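Local coordinates for RagA protein (Porphyromonas gingivalis, PDB 6SLN), which probably takes up nutrients across the outer membrane as a TonB-dependent receptor, driven by energy from the inner membrane, at residues 206-211 with 352-357; 217-222 with 316-321; 796-801 with 917-922; 806-811 with 910-915. All blocks are in the same frame, centred on the assembly; numbering follows the deposited sequence.

Interaction 1: 206-211 with 352-357; sequences IQTKKG and RLNFES. With C8E ((hydroxyethyloxy)tri(ethyloxy)octane), chain J.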
# COMPACT_ATOMS: atom_id res chain seq x y z
N ILE A 206 -14.27 -4.49 32.06
CA ILE A 206 -14.23 -5.93 31.86
C ILE A 206 -13.00 -6.47 32.57
O ILE A 206 -11.88 -6.04 32.29
CB ILE A 206 -14.21 -6.30 30.36
CG1 ILE A 206 -15.45 -5.74 29.66
CG2 ILE A 206 -14.11 -7.80 30.19
CD1 ILE A 206 -15.44 -5.93 28.15
N GLN A 207 -13.18 -7.42 33.48
CA GLN A 207 -12.05 -8.03 34.16
C GLN A 207 -11.95 -9.50 33.77
O GLN A 207 -12.87 -10.28 34.03
CB GLN A 207 -12.16 -7.91 35.68
CG GLN A 207 -10.87 -8.30 36.35
CD GLN A 207 -10.96 -8.23 37.84
OE1 GLN A 207 -11.99 -7.86 38.40
NE2 GLN A 207 -9.86 -8.60 38.51
N THR A 208 -10.82 -9.86 33.18
CA THR A 208 -10.56 -11.22 32.73
C THR A 208 -10.16 -12.11 33.91
O THR A 208 -9.93 -11.66 35.03
CB THR A 208 -9.49 -11.22 31.64
OG1 THR A 208 -8.22 -10.83 32.19
CG2 THR A 208 -9.86 -10.25 30.50
N LYS A 209 -10.08 -13.42 33.64
CA LYS A 209 -9.94 -14.39 34.71
C LYS A 209 -8.48 -14.59 35.12
O LYS A 209 -7.57 -14.52 34.30
CB LYS A 209 -10.52 -15.74 34.29
CG LYS A 209 -12.03 -15.79 34.25
CD LYS A 209 -12.55 -16.94 33.38
CE LYS A 209 -14.03 -17.22 33.66
NZ LYS A 209 -14.72 -17.93 32.55
N LYS A 210 -8.29 -14.83 36.41
CA LYS A 210 -7.01 -15.23 36.98
C LYS A 210 -7.15 -16.63 37.56
O LYS A 210 -8.25 -17.08 37.88
CB LYS A 210 -6.55 -14.26 38.09
CG LYS A 210 -6.92 -12.80 37.86
CD LYS A 210 -6.32 -12.23 36.57
CE LYS A 210 -6.50 -10.72 36.49
NZ LYS A 210 -6.67 -10.29 35.07
N GLY A 211 -6.03 -17.32 37.71
CA GLY A 211 -6.06 -18.68 38.22
C GLY A 211 -6.26 -18.74 39.73
O GLY A 211 -5.51 -18.13 40.49
N ARG A 352 -4.82 -16.14 24.94
CA ARG A 352 -4.64 -15.27 26.09
C ARG A 352 -3.76 -15.97 27.11
O ARG A 352 -3.97 -17.14 27.42
CB ARG A 352 -5.98 -14.90 26.73
CG ARG A 352 -5.84 -14.58 28.23
CD ARG A 352 -7.14 -14.14 28.87
NE ARG A 352 -7.71 -13.00 28.16
CZ ARG A 352 -7.21 -11.77 28.20
NH1 ARG A 352 -6.13 -11.52 28.94
NH2 ARG A 352 -7.79 -10.79 27.52
N LEU A 353 -2.78 -15.24 27.63
CA LEU A 353 -2.01 -15.68 28.79
C LEU A 353 -2.11 -14.59 29.85
O LEU A 353 -1.63 -13.47 29.64
CB LEU A 353 -0.55 -15.96 28.42
CG LEU A 353 0.26 -16.44 29.62
CD1 LEU A 353 -0.41 -17.65 30.25
CD2 LEU A 353 1.71 -16.75 29.26
N ASN A 354 -2.76 -14.91 30.96
CA ASN A 354 -2.84 -14.03 32.12
C ASN A 354 -1.90 -14.55 33.19
O ASN A 354 -1.87 -15.75 33.48
CB ASN A 354 -4.26 -13.97 32.66
CG ASN A 354 -5.13 -12.93 31.96
OD1 ASN A 354 -4.75 -12.36 30.94
ND2 ASN A 354 -6.30 -12.70 32.51
N PHE A 355 -1.13 -13.64 33.79
CA PHE A 355 -0.05 -14.02 34.69
C PHE A 355 0.02 -13.02 35.83
O PHE A 355 -0.29 -11.84 35.65
CB PHE A 355 1.26 -14.08 33.91
CG PHE A 355 2.47 -13.92 34.74
CD1 PHE A 355 2.84 -14.91 35.64
CD2 PHE A 355 3.28 -12.80 34.60
CE1 PHE A 355 3.99 -14.78 36.40
CE2 PHE A 355 4.43 -12.66 35.36
CZ PHE A 355 4.78 -13.65 36.26
N GLU A 356 0.40 -13.50 37.01
CA GLU A 356 0.49 -12.68 38.21
C GLU A 356 1.37 -13.40 39.22
O GLU A 356 1.25 -14.62 39.38
CB GLU A 356 -0.90 -12.41 38.81
CG GLU A 356 -0.94 -11.34 39.89
CD GLU A 356 -2.29 -10.61 39.96
OE1 GLU A 356 -3.03 -10.60 38.94
OE2 GLU A 356 -2.61 -10.06 41.04
N SER A 357 2.24 -12.66 39.89
CA SER A 357 3.15 -13.31 40.82
C SER A 357 3.62 -12.34 41.89
O SER A 357 3.88 -11.17 41.59
CB SER A 357 4.38 -13.89 40.11
OG SER A 357 5.27 -14.45 41.06
C1 C8E J . -1.18 -21.12 25.86
C2 C8E J . -1.14 -20.10 24.72
C3 C8E J . -1.16 -18.62 25.16
C4 C8E J . -1.18 -17.67 23.95
C5 C8E J . -1.30 -16.18 24.30
C6 C8E J . -0.82 -15.25 23.18
C7 C8E J . -1.19 -13.79 23.47
C8 C8E J . -0.77 -12.83 22.36
O9 C8E J . 0.37 -12.08 22.75
C10 C8E J . 1.00 -11.35 21.70
C11 C8E J . 2.49 -11.70 21.59
O12 C8E J . 3.36 -10.78 22.22
C13 C8E J . 4.28 -11.41 23.10
C14 C8E J . 5.05 -10.40 23.97
O15 C8E J . 5.09 -10.79 25.33
C16 C8E J . 5.10 -9.72 26.27
C17 C8E J . 6.04 -10.04 27.43
O18 C8E J . 6.15 -8.96 28.35
C19 C8E J . 5.64 -9.22 29.65
C20 C8E J . 6.59 -8.70 30.74
O21 C8E J . 5.86 -8.18 31.85
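T208 OG1 is gripped by several groups, and across this contact its partner is N354 ND2 at 2.7 Å. The contact joins the plug to the barrel wall, the defining pair of parts in a TonB-dependent receptor. T208 ends plug strand 203-208, and N354 lies on barrel strand 345-360. The hydroxyl lies in the plane of the N354 amide. It is also hydrogen-bonded to D163 OD2, and K210 NZ makes a weak bond to it. N354 ND2 spends a second bond on the backbone, reaching K209 O at 2.9 Å. The other end of the amide is held as well. N354 OD1 lies at the guanidinium edge of R352, in its plane, and accepts NH1 at 2.6 Å. Together with the two ND2 bonds this fixes the rotation of the amide, which joins plug backbone, plug hydroxyl and wall arginine. R352 can meet it because its chain bends at chi3 (-55°). K210 is drawn mainly to D163 and N368. Its CE passes E356 OE1 at 4.2 Å, but the charged ends are not in contact, and E356 pairs with K364 instead. L353 and F355 alternate with these polar residues along the strand and pack on a neighbouring subunit. A detergent molecule lies against the strand backbone, its C5 being 3.6 Å from R352 N. On the plug side, T208 CG2 rests over one face of the R352 guanidinium, displaced toward its rim, 3.7 Å from NH2.

Interaction 2: 217-222 with 316-321; sequences GRITFN and ISFSGG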
# COMPACT_ATOMS: atom_id res chain seq x y z
N GLY A 217 -4.30 -27.94 38.87
CA GLY A 217 -4.82 -26.97 37.93
C GLY A 217 -6.18 -27.39 37.41
O GLY A 217 -6.70 -28.46 37.72
N ARG A 218 -6.78 -26.51 36.61
CA ARG A 218 -8.10 -26.76 36.05
C ARG A 218 -8.05 -26.55 34.55
O ARG A 218 -7.55 -25.52 34.08
CB ARG A 218 -9.18 -25.86 36.67
CG ARG A 218 -10.57 -26.14 36.11
CD ARG A 218 -11.57 -25.04 36.41
NE ARG A 218 -11.14 -24.22 37.53
CZ ARG A 218 -11.84 -23.20 38.01
NH1 ARG A 218 -13.01 -22.88 37.47
NH2 ARG A 218 -11.36 -22.49 39.03
N ILE A 219 -8.57 -27.52 33.80
CA ILE A 219 -8.71 -27.43 32.35
C ILE A 219 -10.19 -27.44 32.00
O ILE A 219 -10.97 -28.20 32.58
CB ILE A 219 -7.99 -28.58 31.63
CG1 ILE A 219 -6.58 -28.76 32.19
CG2 ILE A 219 -7.97 -28.34 30.13
CD1 ILE A 219 -6.00 -30.13 31.93
N THR A 220 -10.58 -26.58 31.06
CA THR A 220 -11.95 -26.54 30.58
C THR A 220 -11.96 -26.51 29.06
O THR A 220 -11.19 -25.78 28.44
CB THR A 220 -12.67 -25.34 31.15
OG1 THR A 220 -12.63 -25.44 32.58
CG2 THR A 220 -14.12 -25.36 30.67
N PHE A 221 -12.82 -27.32 28.46
CA PHE A 221 -12.97 -27.36 27.02
C PHE A 221 -14.42 -27.07 26.69
O PHE A 221 -15.31 -27.72 27.24
CB PHE A 221 -12.54 -28.72 26.43
CG PHE A 221 -12.89 -28.90 24.97
CD1 PHE A 221 -12.04 -28.43 23.99
CD2 PHE A 221 -14.05 -29.54 24.58
CE1 PHE A 221 -12.35 -28.59 22.63
CE2 PHE A 221 -14.37 -29.70 23.24
CZ PHE A 221 -13.50 -29.22 22.27
N ASN A 222 -14.65 -26.09 25.83
CA ASN A 222 -15.98 -25.74 25.38
C ASN A 222 -16.03 -25.86 23.86
O ASN A 222 -15.08 -25.50 23.17
CB ASN A 222 -16.39 -24.32 25.79
CG ASN A 222 -16.24 -24.07 27.27
OD1 ASN A 222 -16.95 -24.65 28.09
ND2 ASN A 222 -15.32 -23.17 27.62
N ILE A 316 -10.24 -23.87 24.94
CA ILE A 316 -9.60 -24.67 25.99
C ILE A 316 -8.86 -23.71 26.92
O ILE A 316 -8.23 -22.76 26.47
CB ILE A 316 -8.68 -25.79 25.42
CG1 ILE A 316 -8.24 -26.75 26.51
CG2 ILE A 316 -7.46 -25.27 24.69
CD1 ILE A 316 -8.31 -28.19 26.09
N SER A 317 -9.02 -23.94 28.23
CA SER A 317 -8.49 -23.09 29.28
C SER A 317 -7.55 -23.87 30.18
O SER A 317 -7.77 -25.06 30.44
CB SER A 317 -9.60 -22.50 30.18
OG SER A 317 -10.58 -21.81 29.44
N PHE A 318 -6.53 -23.18 30.66
CA PHE A 318 -5.65 -23.71 31.69
C PHE A 318 -5.54 -22.64 32.78
O PHE A 318 -5.41 -21.45 32.47
CB PHE A 318 -4.29 -24.08 31.10
CG PHE A 318 -4.39 -25.04 29.95
CD1 PHE A 318 -4.52 -26.40 30.19
CD2 PHE A 318 -4.44 -24.59 28.65
CE1 PHE A 318 -4.64 -27.29 29.14
CE2 PHE A 318 -4.56 -25.48 27.59
CZ PHE A 318 -4.67 -26.83 27.84
N SER A 319 -5.65 -23.06 34.03
CA SER A 319 -5.70 -22.11 35.13
C SER A 319 -5.34 -22.81 36.43
O SER A 319 -5.61 -24.00 36.62
CB SER A 319 -7.08 -21.46 35.25
OG SER A 319 -7.84 -22.09 36.27
N GLY A 320 -4.75 -22.04 37.33
CA GLY A 320 -4.32 -22.54 38.62
C GLY A 320 -3.17 -21.71 39.14
O GLY A 320 -2.91 -20.61 38.65
N GLY A 321 -2.49 -22.24 40.14
CA GLY A 321 -1.31 -21.58 40.64
C GLY A 321 -0.93 -22.05 42.03
O GLY A 321 -1.72 -22.67 42.75
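Backbone hydrogen bonds pair R218 with S319 and T220 with S317, in antiparallel register. R218 N gives to S319 O at 2.8 Å, while the return bond from S319 N to R218 O is weak. S317 N gives to T220 O at 2.9 Å, and T220 N answers to S317 O at 3.3 Å. The non-hydrogen-bonded pairs I219 with F318 and F221 with I316 complete the register. CA-H...O contacts fill in between the bonds. I219 CA approaches S317 O, I316 CA approaches T220 O, and F318 CA approaches R218 O.

These are the first two strands of the transmembrane beta-barrel. Strand 218-230 also pairs on its other edge with the last strand, 986-996, so the contact lies beside the seam where the barrel closes. The N-to-C directions of segments 218-222 and 316-321 make an angle of 167°.

Apolar contacts gather on the face of I219, F221, I316 and F318. In I219, chi1 of -48° sets CG2 anti to the backbone N and CG1 beside it, which brings both branches against the F318 ring. CG1 lies 3.7 Å from F318 CD1, and CG2 lies 3.6 Å from F318 CE1. I219 CG2 also touches I316 CG1 at 4.0 Å. Residues of a neighbouring subunit pack here too: L363 on I219 and I359 on F318.

Small polar side chains and R218 occupy the other face. T220 and S317 meet through their CB atoms, 4.3 Å apart. The S319 hydroxyl OG lies 4.0 Å from R218 CB.

Interaction 3: 796-801 with 917-922; sequences AEYAGI and DTHLLE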
# COMPACT_ATOMS: atom_id res chain seq x y z
N ALA A 796 -45.73 15.98 9.63
CA ALA A 796 -47.16 16.23 9.57
C ALA A 796 -47.90 15.08 10.22
O ALA A 796 -47.39 13.96 10.31
CB ALA A 796 -47.62 16.41 8.12
N GLU A 797 -49.10 15.37 10.73
CA GLU A 797 -49.95 14.35 11.33
C GLU A 797 -50.93 13.86 10.26
O GLU A 797 -51.86 14.58 9.89
CB GLU A 797 -50.69 14.89 12.55
CG GLU A 797 -49.74 15.43 13.61
CD GLU A 797 -50.42 15.63 14.95
OE1 GLU A 797 -51.67 15.61 15.01
OE2 GLU A 797 -49.69 15.82 15.94
N TYR A 798 -50.69 12.65 9.77
CA TYR A 798 -51.52 12.03 8.75
C TYR A 798 -52.93 11.85 9.28
O TYR A 798 -53.12 11.33 10.38
CB TYR A 798 -50.93 10.68 8.35
CG TYR A 798 -51.67 10.01 7.22
CD1 TYR A 798 -51.58 10.50 5.93
CD2 TYR A 798 -52.48 8.91 7.46
CE1 TYR A 798 -52.27 9.90 4.90
CE2 TYR A 798 -53.17 8.30 6.44
CZ TYR A 798 -53.06 8.81 5.16
OH TYR A 798 -53.75 8.21 4.13
N ALA A 799 -53.93 12.29 8.51
CA ALA A 799 -55.32 12.11 8.93
C ALA A 799 -55.90 10.85 8.29
O ALA A 799 -55.96 9.79 8.92
CB ALA A 799 -56.17 13.34 8.59
N GLY A 800 -56.31 10.96 7.04
CA GLY A 800 -56.60 9.77 6.27
C GLY A 800 -56.79 10.11 4.81
O GLY A 800 -55.96 10.77 4.20
N ILE A 801 -57.90 9.68 4.24
CA ILE A 801 -58.27 10.11 2.90
C ILE A 801 -59.67 10.71 2.94
O ILE A 801 -60.51 10.30 3.74
CB ILE A 801 -58.17 8.96 1.87
CG1 ILE A 801 -59.32 7.96 2.04
CG2 ILE A 801 -56.84 8.25 1.99
CD1 ILE A 801 -59.59 7.14 0.76
N ASP A 917 -45.05 11.27 7.11
CA ASP A 917 -45.85 11.77 8.22
C ASP A 917 -46.01 10.71 9.30
O ASP A 917 -45.16 9.83 9.40
CB ASP A 917 -47.21 12.23 7.71
CG ASP A 917 -47.85 11.24 6.78
OD1 ASP A 917 -47.91 10.05 7.15
OD2 ASP A 917 -48.28 11.65 5.68
N THR A 918 -47.08 10.79 10.09
CA THR A 918 -47.21 9.90 11.24
C THR A 918 -47.56 8.46 10.86
O THR A 918 -47.23 7.54 11.61
CB THR A 918 -48.26 10.44 12.20
OG1 THR A 918 -49.32 11.02 11.43
CG2 THR A 918 -47.63 11.47 13.11
N HIS A 919 -48.24 8.23 9.73
CA HIS A 919 -48.15 6.92 9.10
C HIS A 919 -46.70 6.78 8.66
O HIS A 919 -46.08 7.76 8.25
CB HIS A 919 -49.10 6.78 7.91
CG HIS A 919 -48.43 6.95 6.58
ND1 HIS A 919 -48.30 8.18 5.96
CD2 HIS A 919 -47.83 6.05 5.76
CE1 HIS A 919 -47.65 8.03 4.82
NE2 HIS A 919 -47.35 6.75 4.67
N LEU A 920 -46.16 5.58 8.78
CA LEU A 920 -44.72 5.31 8.70
C LEU A 920 -44.03 5.52 10.04
O LEU A 920 -42.98 4.92 10.28
CB LEU A 920 -43.98 6.15 7.64
CG LEU A 920 -44.47 6.11 6.20
CD1 LEU A 920 -43.42 6.68 5.26
CD2 LEU A 920 -44.84 4.70 5.80
N LEU A 921 -44.56 6.35 10.94
CA LEU A 921 -43.96 6.44 12.28
C LEU A 921 -44.54 5.33 13.14
O LEU A 921 -45.66 5.44 13.64
CB LEU A 921 -44.18 7.80 12.92
CG LEU A 921 -43.43 8.00 14.25
CD1 LEU A 921 -41.89 7.81 14.09
CD2 LEU A 921 -43.77 9.36 14.91
N GLU A 922 -43.79 4.25 13.33
CA GLU A 922 -44.33 3.08 14.01
C GLU A 922 -43.76 2.94 15.41
O GLU A 922 -42.61 3.30 15.67
CB GLU A 922 -44.03 1.80 13.22
CG GLU A 922 -44.69 1.75 11.86
CD GLU A 922 -44.42 0.44 11.17
OE1 GLU A 922 -44.42 -0.59 11.88
OE2 GLU A 922 -44.18 0.44 9.94
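The backbone of A796 and E797 runs beside D917 and T918, and the A796 and D917 CA atoms are 4.8 Å apart. A weak bond joins T918 N to A796 O. The stronger tie uses a side chain: T918 OG1 accepts Y798 N at 2.7 Å. T918 chi1 of 37° sets OG1 between its own backbone N and carbonyl carbon, facing the N-H of Y798.

Y798 is the main side chain of the contact. D917 OD2 lies 3.5 Å from Y798 CD1, and D917 CB lies 3.1 Å from A796 O. The carboxylate has its own polar partner in W810 NE1, bonded to OD2. H919 turns an edge toward one face of the Y798 ring, an edge-to-face pair with centroids 5.0 Å apart and planes at 60°. The exact placing of the imidazole is doubtful, because the model crowds it against D917. G800 N lies over the opposite face of Y798, toward the rim.

T918 also opens a type II beta turn, T918 to L921, closed by L921 N to T918 O. The turn leads into barrel strand 921-937. Strand 792-802 belongs to a small antiparallel sheet apart from the barrel strands, probably part of the long extracellular loops of a TonB-dependent receptor.

Interaction 4: 806-811 with 910-915; sequences GKQLWY and LGQSPQ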
# COMPACT_ATOMS: atom_id res chain seq x y z
N GLY A 806 -60.64 10.45 -2.70
CA GLY A 806 -59.50 9.57 -2.61
C GLY A 806 -58.19 10.24 -2.29
O GLY A 806 -57.14 9.58 -2.36
N LYS A 807 -58.20 11.52 -1.92
CA LYS A 807 -56.96 12.23 -1.67
C LYS A 807 -56.51 12.05 -0.23
O LYS A 807 -57.33 11.88 0.68
CB LYS A 807 -57.12 13.71 -1.99
CG LYS A 807 -57.32 14.02 -3.47
CD LYS A 807 -57.37 15.53 -3.72
CE LYS A 807 -57.21 15.85 -5.21
NZ LYS A 807 -57.51 14.66 -6.08
N GLN A 808 -55.21 12.10 -0.02
CA GLN A 808 -54.66 12.04 1.32
C GLN A 808 -54.94 13.34 2.08
O GLN A 808 -55.10 14.41 1.50
CB GLN A 808 -53.16 11.78 1.28
CG GLN A 808 -52.83 10.48 0.62
CD GLN A 808 -51.41 10.12 0.78
OE1 GLN A 808 -50.56 10.56 0.01
NE2 GLN A 808 -51.12 9.30 1.79
N LEU A 809 -54.97 13.22 3.40
CA LEU A 809 -55.35 14.31 4.27
C LEU A 809 -54.38 14.40 5.44
O LEU A 809 -53.91 13.39 5.96
CB LEU A 809 -56.80 14.12 4.77
CG LEU A 809 -57.91 14.44 3.76
CD1 LEU A 809 -59.29 14.53 4.41
CD2 LEU A 809 -57.61 15.73 3.00
N TRP A 810 -54.08 15.63 5.84
CA TRP A 810 -53.27 15.89 7.02
C TRP A 810 -53.97 16.93 7.89
O TRP A 810 -54.71 17.78 7.40
CB TRP A 810 -51.85 16.37 6.66
CG TRP A 810 -51.11 15.39 5.83
CD1 TRP A 810 -50.25 14.42 6.27
CD2 TRP A 810 -51.16 15.26 4.40
NE1 TRP A 810 -49.76 13.70 5.20
CE2 TRP A 810 -50.31 14.19 4.04
CE3 TRP A 810 -51.86 15.93 3.39
CZ2 TRP A 810 -50.13 13.79 2.72
CZ3 TRP A 810 -51.68 15.53 2.08
CH2 TRP A 810 -50.82 14.47 1.75
N TYR A 811 -53.72 16.84 9.19
CA TYR A 811 -54.24 17.86 10.08
C TYR A 811 -53.37 19.11 9.99
O TYR A 811 -52.16 19.04 9.77
CB TYR A 811 -54.27 17.38 11.53
CG TYR A 811 -55.22 16.24 11.77
CD1 TYR A 811 -56.59 16.39 11.55
CD2 TYR A 811 -54.75 15.00 12.23
CE1 TYR A 811 -57.46 15.34 11.77
CE2 TYR A 811 -55.62 13.95 12.45
CZ TYR A 811 -56.97 14.12 12.23
OH TYR A 811 -57.82 13.08 12.45
N LEU A 910 -54.90 5.90 -6.40
CA LEU A 910 -53.56 5.76 -6.94
C LEU A 910 -53.12 7.02 -7.68
O LEU A 910 -53.93 7.78 -8.21
CB LEU A 910 -53.47 4.57 -7.89
CG LEU A 910 -53.54 3.13 -7.39
CD1 LEU A 910 -53.42 2.23 -8.58
CD2 LEU A 910 -52.46 2.82 -6.37
N GLY A 911 -51.81 7.22 -7.73
CA GLY A 911 -51.22 8.30 -8.50
C GLY A 911 -50.63 9.42 -7.68
O GLY A 911 -50.37 10.50 -8.23
N GLN A 912 -50.44 9.21 -6.38
CA GLN A 912 -50.01 10.29 -5.51
C GLN A 912 -48.96 9.78 -4.55
O GLN A 912 -49.04 8.65 -4.04
CB GLN A 912 -51.20 10.90 -4.76
CG GLN A 912 -51.81 10.06 -3.67
CD GLN A 912 -53.06 10.71 -3.09
OE1 GLN A 912 -53.03 11.86 -2.64
NE2 GLN A 912 -54.17 9.97 -3.11
N SER A 913 -47.96 10.61 -4.30
CA SER A 913 -46.86 10.15 -3.48
C SER A 913 -47.25 10.18 -2.01
O SER A 913 -48.08 11.00 -1.59
CB SER A 913 -45.63 11.01 -3.73
OG SER A 913 -44.45 10.26 -3.53
N PRO A 914 -46.72 9.26 -1.21
CA PRO A 914 -46.88 9.36 0.24
C PRO A 914 -45.97 10.45 0.78
O PRO A 914 -45.14 11.02 0.07
CB PRO A 914 -46.46 7.99 0.76
CG PRO A 914 -45.59 7.42 -0.32
CD PRO A 914 -45.92 8.09 -1.62
N GLN A 915 -46.17 10.77 2.05
CA GLN A 915 -45.28 11.69 2.74
C GLN A 915 -44.73 11.00 3.97
O GLN A 915 -45.18 9.92 4.37
CB GLN A 915 -46.00 12.99 3.10
CG GLN A 915 -46.62 13.70 1.91
CD GLN A 915 -45.59 14.24 0.91
OE1 GLN A 915 -44.38 14.30 1.19
NE2 GLN A 915 -46.08 14.66 -0.25
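Q912 has CG between its backbone N and carbonyl carbon (chi1 72°) and then runs extended, which carries its amide across to G806 and Q808. The target is a beta hairpin, strands 792-802 and 807-812, in what is probably the extracellular loop region of the barrel. The amide grips the backbone at two points. NE2 gives a hydrogen bond to G806 O at 3.1 Å, and this oxygen lies in the amide plane, 3° out of it. OE1 accepts a long, weak bond from Q808 N at 3.4 Å. The C=O of G806 and the N-H of Q808 flank K807, so one side chain bridges two backbone groups on either side of K807 in sequence. NE2 has a further partner in K909 O, in its own loop.

Q808 packs back on this amide, its CG 3.5 Å from Q912 OE1. Its side chain extends toward S913. The loop itself has no regular structure here. A chain of another protein also packs on S913 and Q915.

W810 meets Q915, at the end of segment 910-915. Its NE1 has D917 as partner, and its ring meets that of Y828. Q915 bends at chi2 (-66°), and the two side chains cross at about a right angle, with Q915 CG 3.6 Å from W810 CZ2.

From the N terminus, the plug comes first. Interaction 1 ties its last strand to barrel strand 345-360 and closes a loop of 140 residues. Interaction 2 falls within that loop, pairing the first barrel strand with the second. The two touch where G211 packs on S319, and both border a neighbouring subunit. The chain then goes most of the way round the barrel before interaction 3 opens. Interaction 3 joins hairpin strand 792-802 to the turn before barrel strand 921-937. Interaction 4 lies within its span and joins the second hairpin strand to 910-915, in the loop that leads toward strand 921-937. D917 and W810 link these two contacts. The first pair and the second lie on opposite sides of the chain's centre.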